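Local coordinates for protein N-acetylcysteine deacetylase (Bacillus subtilis, PDB 1YSJ) that probably deacetylates N-acetylcysteine to cysteine and acetate during breakdown of S-(2-succino)cysteine, working with two divalent metal ions per subunit, at residues A[335-340]-A[385-390]; A[165-170]-A[352-357]; A[46-51]-A[97-102]. The protein carries 1 engineered substitution. All coordinates share one frame; numbering follows the deposited sequence.

In the fold
All three contacts lie in the alpha/beta catalytic domain, built round a mixed sheet, rather than in the antiparallel four-stranded sheet. Contact 1 is a surface contact about 20 Å from the chain centre and contact 2 a buried one about 13 Å from it (centre to centre); both are mainly apolar, without a hydrogen bond across them. Contact 3, partly buried, joins two loops through hydrogen bonds and waters and lies nearest the nickel ions. Contacts 2 and 3 touch, Lys165 CG lying 3.7 Å from Phe49 CZ, and both bond to Gln154 of strand 148-154, through Tyr354 and Ile98. Contact 1 touches neither, though its strand 338-341 precedes helix 351-355 of contact 2.

Contact 1 (A[335-340]-A[385-390]); sequences LGYQTV and LTVASQ
Tyr337 lays one face of its ring against Val387, and this CH-pi contact is one of the main interactions here. The CG1 methyl of Val387 stands 3.9 Å from the centroid of the Tyr337 ring and only 12° off the ring normal, so the methyl sits over the middle of the face. The torsion of Val387 explains the aim: CG1 is anti to the backbone N (chi1 -178°), while CG2 lies over the same face nearer the hydroxyl end, 4.0 Å from Tyr337 CE2. Tyr337 OH further approaches Val387 CA at 3.6 Å. Beneath the opposite face lies the carbonyl of Leu335, its O 4.0 Å above the ring plane, so the aromatic is held between a methyl and a peptide group.

A van der Waals contact runs beside the first. Leu335 brings its CD1 methyl to 3.4 Å from the carbonyl O of Gln390, and makes an apolar touch with Gln390 CB at 4.0 Å, alongside the base of that residue.

These residues follow helix 325-334, which ends in a Schellman motif with Gly336 at positive phi; the chain then enters strand 338-341, an edge strand of the mixed sheet, bonded to strand 191-194 through Gln338 and Val340. Helix 384-402 brings Val387 and Gln390 to this edge, while Leu385 on the same helix packs on helices 28-43 and 124-139. With an alanine at Tyr337, Val387 CG1 would probably lose its aromatic cover and a gap would open between the helix and the sheet edge.

Polar atoms also meet. Gln390 NE2 lies 2.6 Å from Tyr337 OH at the ring edge, close but, for its poor angle, not a hydrogen bond; the amide and ring planes stand 36° apart.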
loop_
_atom_site.group_PDB
_atom_site.type_symbol
_atom_site.label_atom_id
_atom_site.label_comp_id
_atom_site.label_asym_id
_atom_site.label_seq_id
_atom_site.Cartn_x
_atom_site.Cartn_y
_atom_site.Cartn_z
ATOM N N LEU A 335 -38.936 -15.606 35.907
ATOM C CA LEU A 335 -38.652 -16.948 35.401
ATOM C C LEU A 335 -37.515 -17.647 36.155
ATOM O O LEU A 335 -37.131 -18.772 35.818
ATOM C CB LEU A 335 -38.362 -16.895 33.898
ATOM C CG LEU A 335 -39.435 -16.211 33.039
ATOM C CD1 LEU A 335 -38.875 -15.828 31.687
ATOM C CD2 LEU A 335 -40.684 -17.077 32.887
ATOM N N GLY A 336 -36.990 -16.980 37.180
ATOM C CA GLY A 336 -35.892 -17.525 37.972
ATOM C C GLY A 336 -34.564 -17.562 37.236
ATOM O O GLY A 336 -33.701 -18.387 37.537
ATOM N N TYR A 337 -34.402 -16.671 36.267
ATOM C CA TYR A 337 -33.128 -16.518 35.574
ATOM C C TYR A 337 -32.336 -15.384 36.214
ATOM O O TYR A 337 -32.883 -14.595 36.989
ATOM C CB TYR A 337 -33.338 -16.271 34.072
ATOM C CG TYR A 337 -33.987 -17.429 33.344
ATOM C CD1 TYR A 337 -34.965 -17.204 32.369
ATOM C CD2 TYR A 337 -33.633 -18.752 33.636
ATOM C CE1 TYR A 337 -35.572 -18.270 31.696
ATOM C CE2 TYR A 337 -34.232 -19.822 32.977
ATOM C CZ TYR A 337 -35.200 -19.576 32.009
ATOM O OH TYR A 337 -35.787 -20.635 31.352
ATOM N N GLN A 338 -31.047 -15.315 35.899
ATOM C CA GLN A 338 -30.176 -14.308 36.495
ATOM C C GLN A 338 -29.803 -13.203 35.514
ATOM O O GLN A 338 -29.789 -13.409 34.295
ATOM C CB GLN A 338 -28.920 -14.957 37.087
ATOM C CG GLN A 338 -29.181 -15.801 38.334
ATOM C CD GLN A 338 -29.694 -14.992 39.525
ATOM O OE1 GLN A 338 -29.313 -13.833 39.722
ATOM N NE2 GLN A 338 -30.555 -15.609 40.330
ATOM N N THR A 339 -29.526 -12.022 36.059
ATOM C CA THR A 339 -29.008 -10.910 35.271
ATOM C C THR A 339 -27.649 -10.470 35.795
ATOM O O THR A 339 -27.379 -10.545 36.996
ATOM C CB THR A 339 -29.965 -9.694 35.255
ATOM O OG1 THR A 339 -30.309 -9.329 36.595
ATOM C CG2 THR A 339 -31.231 -10.007 34.465
ATOM N N VAL A 340 -26.793 -10.033 34.879
ATOM C CA VAL A 340 -25.521 -9.405 35.229
ATOM C C VAL A 340 -25.426 -8.062 34.509
ATOM O O VAL A 340 -26.170 -7.812 33.554
ATOM C CB VAL A 340 -24.295 -10.297 34.876
ATOM C CG1 VAL A 340 -24.282 -11.568 35.726
ATOM C CG2 VAL A 340 -24.257 -10.628 33.387
ATOM N N LEU A 385 -31.898 -22.052 24.604
ATOM C CA LEU A 385 -33.080 -21.939 23.750
ATOM C C LEU A 385 -34.365 -21.820 24.560
ATOM O O LEU A 385 -35.271 -21.077 24.190
ATOM C CB LEU A 385 -33.170 -23.124 22.791
ATOM C CG LEU A 385 -32.285 -23.081 21.544
ATOM C CD1 LEU A 385 -32.132 -24.485 20.949
ATOM C CD2 LEU A 385 -32.841 -22.103 20.510
ATOM N N THR A 386 -34.434 -22.559 25.662
ATOM C CA THR A 386 -35.525 -22.415 26.621
ATOM C C THR A 386 -35.454 -21.028 27.267
ATOM O O THR A 386 -36.433 -20.277 27.250
ATOM C CB THR A 386 -35.476 -23.531 27.689
ATOM O OG1 THR A 386 -35.539 -24.804 27.036
ATOM C CG2 THR A 386 -36.634 -23.414 28.678
ATOM N N VAL A 387 -34.281 -20.690 27.801
ATOM C CA VAL A 387 -34.056 -19.407 28.470
ATOM C C VAL A 387 -34.525 -18.234 27.617
ATOM O O VAL A 387 -35.348 -17.431 28.060
ATOM C CB VAL A 387 -32.560 -19.200 28.856
ATOM C CG1 VAL A 387 -32.373 -17.879 29.600
ATOM C CG2 VAL A 387 -32.046 -20.368 29.710
ATOM N N ALA A 388 -34.009 -18.158 26.394
ATOM C CA ALA A 388 -34.225 -17.012 25.523
ATOM C C ALA A 388 -35.664 -16.892 25.027
ATOM O O ALA A 388 -36.211 -15.788 24.961
ATOM C CB ALA A 388 -33.250 -17.055 24.347
ATOM N N SER A 389 -36.273 -18.020 24.670
ATOM C CA SER A 389 -37.650 -18.009 24.171
ATOM C C SER A 389 -38.611 -17.540 25.261
ATOM O O SER A 389 -39.480 -16.696 25.011
ATOM C CB SER A 389 -38.060 -19.376 23.610
ATOM O OG SER A 389 -37.819 -20.412 24.542
ATOM N N GLN A 390 -38.414 -18.069 26.470
ATOM C CA GLN A 390 -39.203 -17.699 27.645
ATOM C C GLN A 390 -38.965 -16.252 28.076
ATOM O O GLN A 390 -39.911 -15.547 28.445
ATOM C CB GLN A 390 -38.897 -18.633 28.820
ATOM C CG GLN A 390 -39.260 -20.096 28.606
ATOM C CD GLN A 390 -39.112 -20.934 29.873
ATOM O OE1 GLN A 390 -39.756 -21.977 30.018
ATOM N NE2 GLN A 390 -38.272 -20.478 30.799
#

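Contact 2 (A[165-170]-A[352-357]); sequences KVLEAG and ALYQEK
The ring of Tyr354 meets Val166 at its edge, where Val166 CG1 lies near the ring plane, 3.7 Å from Tyr354 CE2; Leu167 comes at the same ring obliquely, with its CG 3.9 Å from Tyr354 CD2. This is helix-to-helix packing in the alpha/beta domain: helix 162-168, closed by a Schellman motif at Gly170, rests against the weakly bonded helix 351-355. Val166 straddles the phenol end, its CB 3.5 Å from Tyr354 OH and its side chain crossing that of the tyrosine at about a right angle. The hydroxyl itself is satisfied elsewhere, by a hydrogen bond with the side chain of Gln154 on strand 148-154, which should fix how far the ring reaches between helix and sheet.

Leu167 divides its two methyls between separate partners. With CG anti to the carbonyl carbon (chi1 -81°), its fork is brought up to the tyrosine and the other helix. CD1 lies over the last turn of that helix, 3.6 Å from Leu353 O, with Leu353 CB a little farther. The second branch crosses the bent lysine chain, Leu167 CD2 lying 3.9 Å from Lys357 CG.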
loop_
_atom_site.group_PDB
_atom_site.type_symbol
_atom_site.label_atom_id
_atom_site.label_comp_id
_atom_site.label_asym_id
_atom_site.label_seq_id
_atom_site.Cartn_x
_atom_site.Cartn_y
_atom_site.Cartn_z
ATOM N N LYS A 165 -32.948 -2.110 5.366
ATOM C CA LYS A 165 -33.981 -2.616 4.452
ATOM C C LYS A 165 -35.334 -2.796 5.143
ATOM O O LYS A 165 -36.378 -2.485 4.565
ATOM C CB LYS A 165 -33.546 -3.943 3.815
ATOM C CG LYS A 165 -32.355 -3.852 2.863
ATOM C CD LYS A 165 -32.699 -3.098 1.581
ATOM C CE LYS A 165 -31.487 -2.964 0.675
ATOM N NZ LYS A 165 -31.663 -1.863 -0.314
ATOM N N VAL A 166 -35.292 -3.306 6.377
ATOM C CA VAL A 166 -36.464 -3.485 7.235
ATOM C C VAL A 166 -37.120 -2.132 7.542
ATOM O O VAL A 166 -38.339 -1.980 7.404
ATOM C CB VAL A 166 -36.081 -4.226 8.560
ATOM C CG1 VAL A 166 -37.181 -4.110 9.618
ATOM C CG2 VAL A 166 -35.726 -5.694 8.287
ATOM N N LEU A 167 -36.305 -1.155 7.945
ATOM C CA LEU A 167 -36.790 0.198 8.233
ATOM C C LEU A 167 -37.434 0.835 7.010
ATOM O O LEU A 167 -38.531 1.399 7.099
ATOM C CB LEU A 167 -35.660 1.092 8.764
ATOM C CG LEU A 167 -35.301 0.970 10.251
ATOM C CD1 LEU A 167 -33.939 1.579 10.549
ATOM C CD2 LEU A 167 -36.371 1.610 11.130
ATOM N N GLU A 168 -36.756 0.723 5.870
ATOM C CA GLU A 168 -37.233 1.305 4.609
ATOM C C GLU A 168 -38.477 0.598 4.055
ATOM O O GLU A 168 -39.185 1.146 3.211
ATOM C CB GLU A 168 -36.109 1.321 3.569
ATOM C CG GLU A 168 -34.993 2.311 3.895
ATOM C CD GLU A 168 -33.739 2.106 3.061
ATOM O OE1 GLU A 168 -32.995 3.092 2.854
ATOM O OE2 GLU A 168 -33.496 0.967 2.610
ATOM N N ALA A 169 -38.731 -0.616 4.541
ATOM C CA ALA A 169 -39.915 -1.384 4.162
ATOM C C ALA A 169 -41.147 -0.954 4.952
ATOM O O ALA A 169 -42.254 -1.409 4.670
ATOM C CB ALA A 169 -39.659 -2.882 4.335
ATOM N N GLY A 170 -40.947 -0.070 5.932
ATOM C CA GLY A 170 -42.029 0.453 6.772
ATOM C C GLY A 170 -42.456 -0.484 7.886
ATOM O O GLY A 170 -43.533 -0.324 8.461
ATOM N N ALA A 352 -28.681 -1.249 16.078
ATOM C CA ALA A 352 -28.497 0.158 16.467
ATOM C C ALA A 352 -29.257 1.129 15.566
ATOM O O ALA A 352 -29.713 2.179 16.020
ATOM C CB ALA A 352 -27.023 0.508 16.483
ATOM N N LEU A 353 -29.385 0.768 14.291
ATOM C CA LEU A 353 -30.151 1.552 13.325
ATOM C C LEU A 353 -31.625 1.681 13.723
ATOM O O LEU A 353 -32.226 2.741 13.539
ATOM C CB LEU A 353 -30.026 0.952 11.921
ATOM C CG LEU A 353 -28.745 1.214 11.125
ATOM C CD1 LEU A 353 -28.806 0.464 9.811
ATOM C CD2 LEU A 353 -28.512 2.707 10.874
ATOM N N TYR A 354 -32.195 0.611 14.275
ATOM C CA TYR A 354 -33.558 0.658 14.805
ATOM C C TYR A 354 -33.682 1.666 15.942
ATOM O O TYR A 354 -34.639 2.432 15.994
ATOM C CB TYR A 354 -34.008 -0.717 15.309
ATOM C CG TYR A 354 -34.049 -1.814 14.271
ATOM C CD1 TYR A 354 -33.374 -3.012 14.483
ATOM C CD2 TYR A 354 -34.780 -1.668 13.090
ATOM C CE1 TYR A 354 -33.413 -4.030 13.551
ATOM C CE2 TYR A 354 -34.829 -2.685 12.145
ATOM C CZ TYR A 354 -34.143 -3.862 12.384
ATOM O OH TYR A 354 -34.174 -4.879 11.461
ATOM N N GLN A 355 -32.698 1.655 16.840
ATOM C CA GLN A 355 -32.679 2.513 18.031
ATOM C C GLN A 355 -32.463 3.997 17.738
ATOM O O GLN A 355 -32.687 4.838 18.607
ATOM C CB GLN A 355 -31.618 2.023 19.020
ATOM C CG GLN A 355 -31.948 0.707 19.701
ATOM C CD GLN A 355 -30.744 0.099 20.391
ATOM O OE1 GLN A 355 -30.859 -0.483 21.471
ATOM N NE2 GLN A 355 -29.577 0.236 19.773
ATOM N N GLU A 356 -32.018 4.315 16.525
ATOM C CA GLU A 356 -31.942 5.703 16.073
ATOM C C GLU A 356 -33.336 6.279 15.868
ATOM O O GLU A 356 -33.524 7.492 15.906
ATOM C CB GLU A 356 -31.164 5.810 14.758
ATOM C CG GLU A 356 -29.653 5.821 14.898
ATOM C CD GLU A 356 -28.962 6.395 13.669
ATOM O OE1 GLU A 356 -28.100 7.285 13.833
ATOM O OE2 GLU A 356 -29.282 5.967 12.538
ATOM N N LYS A 357 -34.306 5.396 15.644
ATOM C CA LYS A 357 -35.662 5.792 15.281
ATOM C C LYS A 357 -36.645 5.670 16.445
ATOM O O LYS A 357 -37.450 6.571 16.678
ATOM C CB LYS A 357 -36.151 4.959 14.087
ATOM C CG LYS A 357 -35.197 4.920 12.891
ATOM C CD LYS A 357 -34.969 6.306 12.287
ATOM C CE LYS A 357 -34.274 6.207 10.942
ATOM N NZ LYS A 357 -33.538 7.455 10.603
#

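Contact 3 (A[46-51]-A[97-102]); sequences ELSFQE and DIDALP
Leu47 reaches across with its CD2 methyl and lies on the Leu101-Pro102 peptide, 3.4 Å from Pro102 N and 3.8 Å from Pro102 CD. Its backbone opens a type II beta turn, closed by Gln50 N to Leu47 O at 2.9 Å, and the loop carrying that turn packs against the loop 97-102, which leaves strand 91-97 of the catalytic sheet and runs past the dinuclear nickel site. The loops are tied by one direct backbone bond, Ala100 N to Glu46 O at 2.7 Å with an N-H...O angle of 160°. Two waters extend this tie: one accepts from Glu46 N and donates to Ile98 O, the other accepts from Ser48 N and donates to Ala100 O.

Ser48 adds a side-chain bond, donating from OG to Asp99 OD2 over 2.7 Å and using the anti lone pair of that oxygen. Asp99 CG stands between its own N and carbonyl carbon (chi1 62°), which turns the carboxylate toward Ser48. The same group takes further bonds from outside: Glu158 N to OD2, and His124 ND1 to OD1. Since Glu158 and His124 bind the nickel ions, Asp99 is a second-shell residue that probably orients the His124 ring directly and holds Glu158 through its backbone N; Ser48 is likely to steady Asp99 in turn.

Glu51 lies side by side with Asp99, its OE2 only 3.2 Å from Asp99 CB, while its aliphatic part covers Ile98, with Glu51 CB 3.8 Å from Ile98 CD1. Its carboxylate is gripped by Thr77 at OE1 and by Ala156 N at OE2. That second oxygen also takes the turn's own N-H: Phe49 N reaches Glu51 OE2 at 2.9 Å, from 48° above the carboxylate plane.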
loop_
_atom_site.group_PDB
_atom_site.type_symbol
_atom_site.label_atom_id
_atom_site.label_comp_id
_atom_site.label_asym_id
_atom_site.label_seq_id
_atom_site.Cartn_x
_atom_site.Cartn_y
_atom_site.Cartn_z
ATOM N N GLU A 46 -27.098 -19.859 5.252
ATOM C CA GLU A 46 -27.112 -19.018 4.062
ATOM C C GLU A 46 -26.471 -17.662 4.349
ATOM O O GLU A 46 -26.530 -17.162 5.471
ATOM C CB GLU A 46 -28.552 -18.859 3.531
ATOM C CG GLU A 46 -29.157 -20.154 2.960
ATOM C CD GLU A 46 -30.652 -20.053 2.671
ATOM O OE1 GLU A 46 -31.417 -19.784 3.621
ATOM O OE2 GLU A 46 -31.067 -20.260 1.502
ATOM N N LEU A 47 -25.858 -17.076 3.326
ATOM C CA LEU A 47 -25.172 -15.785 3.455
ATOM C C LEU A 47 -26.143 -14.599 3.394
ATOM O O LEU A 47 -27.285 -14.762 2.983
ATOM C CB LEU A 47 -24.068 -15.659 2.393
ATOM C CG LEU A 47 -22.970 -16.734 2.453
ATOM C CD1 LEU A 47 -22.049 -16.695 1.247
ATOM C CD2 LEU A 47 -22.161 -16.601 3.730
ATOM N N SER A 48 -25.678 -13.427 3.830
ATOM C CA SER A 48 -26.444 -12.167 3.793
ATOM C C SER A 48 -27.174 -11.943 2.470
ATOM O O SER A 48 -26.559 -12.012 1.404
ATOM C CB SER A 48 -25.519 -10.968 4.059
ATOM O OG SER A 48 -24.994 -10.984 5.379
ATOM N N PHE A 49 -28.479 -11.669 2.562
ATOM C CA PHE A 49 -29.378 -11.468 1.408
ATOM C C PHE A 49 -29.601 -12.705 0.516
ATOM O O PHE A 49 -30.225 -12.605 -0.546
ATOM C CB PHE A 49 -28.962 -10.250 0.562
ATOM C CG PHE A 49 -29.225 -8.925 1.226
ATOM C CD1 PHE A 49 -28.253 -7.929 1.218
ATOM C CD2 PHE A 49 -30.443 -8.672 1.867
ATOM C CE1 PHE A 49 -28.484 -6.698 1.828
ATOM C CE2 PHE A 49 -30.682 -7.447 2.486
ATOM C CZ PHE A 49 -29.699 -6.454 2.465
ATOM N N GLN A 50 -29.106 -13.859 0.959
ATOM C CA GLN A 50 -29.221 -15.114 0.210
ATOM C C GLN A 50 -29.969 -16.162 1.025
ATOM O O GLN A 50 -29.903 -17.363 0.729
ATOM C CB GLN A 50 -27.834 -15.641 -0.182
ATOM C CG GLN A 50 -27.052 -14.718 -1.115
ATOM C CD GLN A 50 -25.810 -15.381 -1.682
ATOM O OE1 GLN A 50 -25.899 -16.343 -2.464
ATOM N NE2 GLN A 50 -24.639 -14.859 -1.311
ATOM N N GLU A 51 -30.691 -15.693 2.046
ATOM C CA GLU A 51 -31.401 -16.560 2.984
ATOM C C GLU A 51 -32.770 -16.972 2.444
ATOM O O GLU A 51 -33.801 -16.731 3.071
ATOM C CB GLU A 51 -31.538 -15.892 4.362
ATOM C CG GLU A 51 -30.312 -15.115 4.843
ATOM C CD GLU A 51 -30.315 -13.642 4.414
ATOM O OE1 GLU A 51 -31.077 -13.268 3.497
ATOM O OE2 GLU A 51 -29.545 -12.849 4.995
ATOM N N ASP A 97 -31.759 -12.035 13.916
ATOM C CA ASP A 97 -31.009 -12.021 12.651
ATOM C C ASP A 97 -30.864 -13.430 12.084
ATOM O O ASP A 97 -30.697 -14.385 12.837
ATOM C CB ASP A 97 -29.639 -11.349 12.819
ATOM C CG ASP A 97 -29.006 -11.611 14.183
ATOM O OD1 ASP A 97 -29.410 -12.567 14.884
ATOM O OD2 ASP A 97 -28.095 -10.845 14.554
ATOM N N ILE A 98 -30.936 -13.564 10.760
ATOM C CA ILE A 98 -31.041 -14.898 10.140
ATOM C C ILE A 98 -29.872 -15.339 9.234
ATOM O O ILE A 98 -29.878 -16.462 8.730
ATOM C CB ILE A 98 -32.399 -15.075 9.381
ATOM C CG1 ILE A 98 -32.466 -14.188 8.124
ATOM C CG2 ILE A 98 -33.574 -14.803 10.315
ATOM C CD1 ILE A 98 -33.643 -14.500 7.196
ATOM N N ASP A 99 -28.885 -14.465 9.028
ATOM C CA ASP A 99 -27.784 -14.737 8.087
ATOM C C ASP A 99 -26.543 -15.393 8.717
ATOM O O ASP A 99 -26.237 -15.174 9.886
ATOM C CB ASP A 99 -27.388 -13.462 7.324
ATOM C CG ASP A 99 -26.869 -12.350 8.237
ATOM O OD1 ASP A 99 -27.272 -12.269 9.423
ATOM O OD2 ASP A 99 -26.061 -11.533 7.747
ATOM N N ALA A 100 -25.839 -16.196 7.918
ATOM C CA ALA A 100 -24.609 -16.869 8.339
ATOM C C ALA A 100 -23.357 -16.197 7.751
ATOM O O ALA A 100 -23.428 -15.072 7.244
ATOM C CB ALA A 100 -24.664 -18.330 7.957
ATOM N N LEU A 101 -22.223 -16.896 7.804
ATOM C CA LEU A 101 -20.926 -16.314 7.435
ATOM C C LEU A 101 -20.106 -17.157 6.460
ATOM O O LEU A 101 -20.208 -18.383 6.472
ATOM C CB LEU A 101 -20.101 -16.034 8.693
ATOM C CG LEU A 101 -20.517 -14.803 9.501
ATOM C CD1 LEU A 101 -20.066 -14.956 10.944
ATOM C CD2 LEU A 101 -19.986 -13.504 8.880
ATOM N N PRO A 102 -19.281 -16.497 5.615
ATOM C CA PRO A 102 -18.409 -17.203 4.668
ATOM C C PRO A 102 -17.187 -17.823 5.354
ATOM O O PRO A 102 -16.042 -17.487 5.028
ATOM C CB PRO A 102 -17.983 -16.097 3.699
ATOM C CG PRO A 102 -17.984 -14.857 4.541
ATOM C CD PRO A 102 -19.142 -15.030 5.495
HETATM O O HOH W 1 -29.036 -18.738 7.241
HETATM O O HOH W 2 -23.199 -12.968 5.502
#